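Local coordinates for DNA protection during starvation protein (Agrobacterium tumefaciens, PDB 1O9R) that stores iron as a ferric mineral inside a hollow dodecamer, oxidising Fe(II) with hydrogen peroxide and so shielding DNA from hydroxyl radicals without binding it, at residues Glu24-Thr36 with Arg113-Ile125. Sequence-based numbering, arbitrary orientation.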
loop_
_atom_site.group_PDB
_atom_site.type_symbol
_atom_site.label_atom_id
_atom_site.label_comp_id
_atom_site.label_asym_id
_atom_site.label_seq_id
_atom_site.Cartn_x
_atom_site.Cartn_y
_atom_site.Cartn_z
ATOM N N GLU A 24 -11.721 24.958 -26.747
ATOM C CA GLU A 24 -13.118 24.593 -27.030
ATOM C C GLU A 24 -13.511 23.282 -26.400
ATOM O O GLU A 24 -14.554 23.106 -25.729
ATOM C CB GLU A 24 -13.229 24.534 -28.573
ATOM C CG GLU A 24 -14.654 24.102 -28.975
ATOM C CD GLU A 24 -14.699 23.831 -30.479
ATOM O OE1 GLU A 24 -14.120 22.861 -30.963
ATOM O OE2 GLU A 24 -15.358 24.682 -31.097
ATOM N N SER A 25 -12.641 22.263 -26.543
ATOM C CA SER A 25 -12.890 20.971 -25.915
ATOM C C SER A 25 -12.916 21.074 -24.387
ATOM O O SER A 25 -13.767 20.397 -23.784
ATOM C CB SER A 25 -11.756 20.001 -26.287
ATOM O OG SER A 25 -11.827 19.670 -27.677
ATOM N N LEU A 26 -12.041 21.883 -23.797
ATOM C CA LEU A 26 -12.015 21.976 -22.337
ATOM C C LEU A 26 -13.360 22.397 -21.788
ATOM O O LEU A 26 -13.809 21.894 -20.770
ATOM C CB LEU A 26 -10.927 22.997 -21.962
ATOM C CG LEU A 26 -10.769 23.290 -20.453
ATOM C CD1 LEU A 26 -10.375 21.995 -19.739
ATOM C CD2 LEU A 26 -9.718 24.379 -20.242
ATOM N N ALA A 27 -14.008 23.350 -22.473
ATOM C CA ALA A 27 -15.294 23.871 -21.920
ATOM C C ALA A 27 -16.355 22.766 -21.914
ATOM O O ALA A 27 -17.115 22.659 -20.928
ATOM C CB ALA A 27 -15.803 25.036 -22.808
ATOM N N SER A 28 -16.458 21.979 -22.971
ATOM C CA SER A 28 -17.462 20.896 -22.963
ATOM C C SER A 28 -17.099 19.769 -22.034
ATOM O O SER A 28 -17.997 19.102 -21.510
ATOM C CB SER A 28 -17.692 20.387 -24.390
ATOM O OG SER A 28 -18.420 21.362 -25.155
ATOM N N VAL A 29 -15.796 19.509 -21.824
ATOM C CA VAL A 29 -15.389 18.436 -20.883
ATOM C C VAL A 29 -15.677 18.906 -19.466
ATOM O O VAL A 29 -16.190 18.095 -18.653
ATOM C CB VAL A 29 -13.865 18.207 -21.055
ATOM C CG1 VAL A 29 -13.293 17.375 -19.883
ATOM C CG2 VAL A 29 -13.552 17.492 -22.392
ATOM N N ILE A 30 -15.418 20.169 -19.112
ATOM C CA ILE A 30 -15.801 20.632 -17.775
ATOM C C ILE A 30 -17.309 20.556 -17.583
ATOM O O ILE A 30 -17.824 20.133 -16.521
ATOM C CB ILE A 30 -15.299 22.050 -17.507
ATOM C CG1 ILE A 30 -13.752 22.064 -17.469
ATOM C CG2 ILE A 30 -15.864 22.658 -16.223
ATOM C CD1 ILE A 30 -13.097 23.449 -17.537
ATOM N N ASP A 31 -18.097 21.024 -18.582
ATOM C CA ASP A 31 -19.577 20.935 -18.433
ATOM C C ASP A 31 -19.962 19.490 -18.234
ATOM O O ASP A 31 -20.784 19.166 -17.361
ATOM C CB ASP A 31 -20.158 21.593 -19.702
ATOM C CG ASP A 31 -21.671 21.679 -19.703
ATOM O OD1 ASP A 31 -22.383 21.200 -18.808
ATOM O OD2 ASP A 31 -22.246 22.269 -20.635
ATOM N N LEU A 32 -19.390 18.556 -19.025
ATOM C CA LEU A 32 -19.743 17.153 -18.846
ATOM C C LEU A 32 -19.367 16.641 -17.456
ATOM O O LEU A 32 -20.108 15.816 -16.927
ATOM C CB LEU A 32 -19.043 16.304 -19.952
ATOM C CG LEU A 32 -19.621 14.881 -20.074
ATOM C CD1 LEU A 32 -21.048 15.007 -20.646
ATOM C CD2 LEU A 32 -18.783 14.064 -21.039
ATOM N N ALA A 33 -18.252 17.153 -16.906
ATOM C CA ALA A 33 -17.903 16.722 -15.537
ATOM C C ALA A 33 -18.992 17.191 -14.581
ATOM O O ALA A 33 -19.371 16.433 -13.663
ATOM C CB ALA A 33 -16.550 17.328 -15.162
ATOM N N LEU A 34 -19.517 18.424 -14.729
ATOM C CA LEU A 34 -20.585 18.897 -13.828
ATOM C C LEU A 34 -21.855 18.104 -14.065
ATOM O O LEU A 34 -22.540 17.761 -13.071
ATOM C CB LEU A 34 -20.875 20.393 -14.107
ATOM C CG LEU A 34 -19.680 21.313 -13.821
ATOM C CD1 LEU A 34 -20.066 22.768 -14.164
ATOM C CD2 LEU A 34 -19.207 21.228 -12.375
ATOM N N VAL A 35 -22.170 17.786 -15.317
ATOM C CA VAL A 35 -23.341 16.987 -15.634
ATOM C C VAL A 35 -23.300 15.635 -14.953
ATOM O O VAL A 35 -24.303 15.087 -14.476
ATOM C CB VAL A 35 -23.353 16.809 -17.193
ATOM C CG1 VAL A 35 -24.113 15.611 -17.591
ATOM C CG2 VAL A 35 -23.949 18.092 -17.821
ATOM N N THR A 36 -22.107 15.005 -14.967
ATOM C CA THR A 36 -21.944 13.671 -14.423
ATOM C C THR A 36 -22.308 13.616 -12.939
ATOM O O THR A 36 -23.018 12.676 -12.545
ATOM C CB THR A 36 -20.491 13.235 -14.680
ATOM O OG1 THR A 36 -20.285 13.191 -16.128
ATOM C CG2 THR A 36 -20.190 11.854 -14.170
ATOM N N ARG A 113 -25.016 13.613 -24.075
ATOM C CA ARG A 113 -23.895 14.558 -23.825
ATOM C C ARG A 113 -22.577 13.834 -23.988
ATOM O O ARG A 113 -21.617 14.440 -24.465
ATOM C CB ARG A 113 -24.133 15.290 -22.489
ATOM C CG ARG A 113 -25.354 16.239 -22.640
ATOM C CD ARG A 113 -25.847 16.681 -21.258
ATOM N NE ARG A 113 -26.993 17.612 -21.424
ATOM C CZ ARG A 113 -28.224 17.191 -21.704
ATOM N NH1 ARG A 113 -28.566 15.946 -21.878
ATOM N NH2 ARG A 113 -29.234 18.113 -21.868
ATOM N N TYR A 114 -22.476 12.640 -23.418
ATOM C CA TYR A 114 -21.253 11.875 -23.609
ATOM C C TYR A 114 -20.991 11.594 -25.080
ATOM O O TYR A 114 -19.841 11.653 -25.534
ATOM C CB TYR A 114 -21.312 10.507 -22.841
ATOM C CG TYR A 114 -20.773 10.659 -21.419
ATOM C CD1 TYR A 114 -19.521 10.099 -21.128
ATOM C CD2 TYR A 114 -21.521 11.252 -20.440
ATOM C CE1 TYR A 114 -19.061 10.238 -19.789
ATOM C CE2 TYR A 114 -21.061 11.423 -19.146
ATOM C CZ TYR A 114 -19.819 10.886 -18.876
ATOM O OH TYR A 114 -19.302 11.055 -17.582
ATOM N N GLY A 115 -22.044 11.305 -25.883
ATOM C CA GLY A 115 -21.868 11.111 -27.315
ATOM C C GLY A 115 -21.316 12.369 -28.001
ATOM O O GLY A 115 -20.385 12.303 -28.797
ATOM N N GLU A 116 -21.909 13.519 -27.603
ATOM C CA GLU A 116 -21.406 14.766 -28.222
ATOM C C GLU A 116 -19.952 15.045 -27.887
ATOM O O GLU A 116 -19.119 15.378 -28.759
ATOM C CB GLU A 116 -22.309 15.952 -27.813
ATOM C CG GLU A 116 -23.667 15.767 -28.498
ATOM C CD GLU A 116 -24.732 16.660 -27.944
ATOM O OE1 GLU A 116 -25.840 16.745 -28.536
ATOM O OE2 GLU A 116 -24.482 17.276 -26.890
ATOM N N VAL A 117 -19.567 14.831 -26.623
ATOM C CA VAL A 117 -18.165 15.093 -26.260
ATOM C C VAL A 117 -17.236 14.013 -26.834
ATOM O O VAL A 117 -16.165 14.373 -27.355
ATOM C CB VAL A 117 -18.046 15.123 -24.727
ATOM C CG1 VAL A 117 -16.558 15.359 -24.343
ATOM C CG2 VAL A 117 -18.891 16.286 -24.186
ATOM N N ALA A 118 -17.631 12.764 -26.878
ATOM C CA ALA A 118 -16.799 11.720 -27.504
ATOM C C ALA A 118 -16.550 12.145 -28.970
ATOM O O ALA A 118 -15.432 11.930 -29.448
ATOM C CB ALA A 118 -17.502 10.381 -27.397
ATOM N N ASN A 119 -17.638 12.560 -29.636
ATOM C CA ASN A 119 -17.453 12.848 -31.067
ATOM C C ASN A 119 -16.718 14.141 -31.312
ATOM O O ASN A 119 -15.909 14.237 -32.254
ATOM C CB ASN A 119 -18.882 12.889 -31.680
ATOM C CG ASN A 119 -19.504 11.512 -31.717
ATOM O OD1 ASN A 119 -18.869 10.454 -31.709
ATOM N ND2 ASN A 119 -20.840 11.420 -31.800
ATOM N N MET A 120 -16.809 15.095 -30.371
ATOM C CA MET A 120 -16.000 16.295 -30.489
ATOM C C MET A 120 -14.505 15.942 -30.340
ATOM O O MET A 120 -13.651 16.498 -31.071
ATOM C CB MET A 120 -16.345 17.250 -29.355
ATOM C CG MET A 120 -15.456 18.392 -28.980
ATOM S SD MET A 120 -16.199 19.466 -27.700
ATOM C CE MET A 120 -17.974 19.032 -28.058
ATOM N N ILE A 121 -14.194 15.088 -29.367
ATOM C CA ILE A 121 -12.776 14.749 -29.129
ATOM C C ILE A 121 -12.282 13.877 -30.248
ATOM O O ILE A 121 -11.091 14.039 -30.614
ATOM C CB ILE A 121 -12.721 14.012 -27.767
ATOM C CG1 ILE A 121 -13.065 14.965 -26.607
ATOM C CG2 ILE A 121 -11.353 13.368 -27.600
ATOM C CD1 ILE A 121 -12.226 16.205 -26.435
ATOM N N ARG A 122 -13.090 13.023 -30.881
ATOM C CA ARG A 122 -12.679 12.247 -32.033
ATOM C C ARG A 122 -12.216 13.176 -33.168
ATOM O O ARG A 122 -11.183 12.980 -33.816
ATOM C CB ARG A 122 -13.851 11.363 -32.509
ATOM C CG ARG A 122 -13.555 10.292 -33.541
ATOM C CD ARG A 122 -14.769 9.444 -33.999
ATOM N NE ARG A 122 -15.873 9.378 -33.040
ATOM C CZ ARG A 122 -15.714 8.658 -31.911
ATOM N NH1 ARG A 122 -14.654 7.850 -31.731
ATOM N NH2 ARG A 122 -16.659 8.697 -30.979
ATOM N N LYS A 123 -13.018 14.251 -33.422
ATOM C CA LYS A 123 -12.627 15.223 -34.466
ATOM C C LYS A 123 -11.390 16.004 -34.049
ATOM O O LYS A 123 -10.542 16.340 -34.883
ATOM C CB LYS A 123 -13.835 16.183 -34.666
ATOM C CG LYS A 123 -13.502 17.222 -35.771
ATOM C CD LYS A 123 -14.806 17.956 -36.121
ATOM C CE LYS A 123 -14.512 18.873 -37.316
ATOM N NZ LYS A 123 -13.747 20.085 -36.931
ATOM N N ALA A 124 -11.233 16.319 -32.743
ATOM C CA ALA A 124 -10.066 17.040 -32.267
ATOM C C ALA A 124 -8.788 16.272 -32.542
ATOM O O ALA A 124 -7.767 16.951 -32.782
ATOM C CB ALA A 124 -10.196 17.383 -30.766
ATOM N N ILE A 125 -8.831 14.924 -32.462
ATOM C CA ILE A 125 -7.587 14.200 -32.789
ATOM C C ILE A 125 -7.187 14.530 -34.255
ATOM O O ILE A 125 -6.002 14.854 -34.444
ATOM C CB ILE A 125 -7.876 12.707 -32.753
ATOM C CG1 ILE A 125 -8.326 12.229 -31.357
ATOM C CG2 ILE A 125 -6.670 11.895 -33.244
ATOM C CD1 ILE A 125 -8.828 10.782 -31.394
#
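Ser28 and Val117 mark the closest backbone approach, CA to CA 6.7 Å, where residues 24-36 and 113-125 run antiparallel at 156° with their helix axes 10.3 Å apart. Here helices 12-42 and 103-130 of the ferritin-like four-helix bundle of Dps pack through mainly apolar side chains, and one hydrogen bond crosses between them, from Tyr114 to Thr36 at one end.

Leu32 lies between Arg113, Tyr114 and Val117. With CG anti to the backbone N (chi1 -165°), its two methyls fork: CD2 sits over the centre of the Tyr114 ring, 3.7 Å from the centroid and almost on the ring normal, a CH-pi contact, and also meets Val117 CG2; CD1 lies 3.6 Å from Arg113 CB. Beyond it, Val35 rests both methyls against Arg113 CD, while the guanidinium group reaches past the interface to Lys94 O and Ala109 O. Toward the other end, Val29 and Val117 meet through CG2 and CG1 at roughly a right angle. Met120, extended through chi1 and chi2, carries SD to 3.7 Å from Ser28 CB, and the bend at chi3 (-24°) brings CE against Ser28 OG; Ile121 CD1 comes equally near Ser25 OG. The serine hydroxyls find their polar partners outside the contact: Ser28 OG with Lys92 N, Ser25 OG with Ile21 O.

A short chain of hydrogen bonds begins at the edge of the tyrosine ring, where Tyr114 OH donates to Thr36 OG1 (2.8 Å). Thr36 OG1 in turn donates to Leu32 O (2.7 Å), which takes Thr36 N from the opposite face of its carbonyl plane. Leu62 of helix 48-75 packs on Leu32, Thr36 and Tyr114 alike. Buried hydroxyls are thus satisfied in series, which should hold the phenol and the threonine rotation in place one turn before the iron ligand His40.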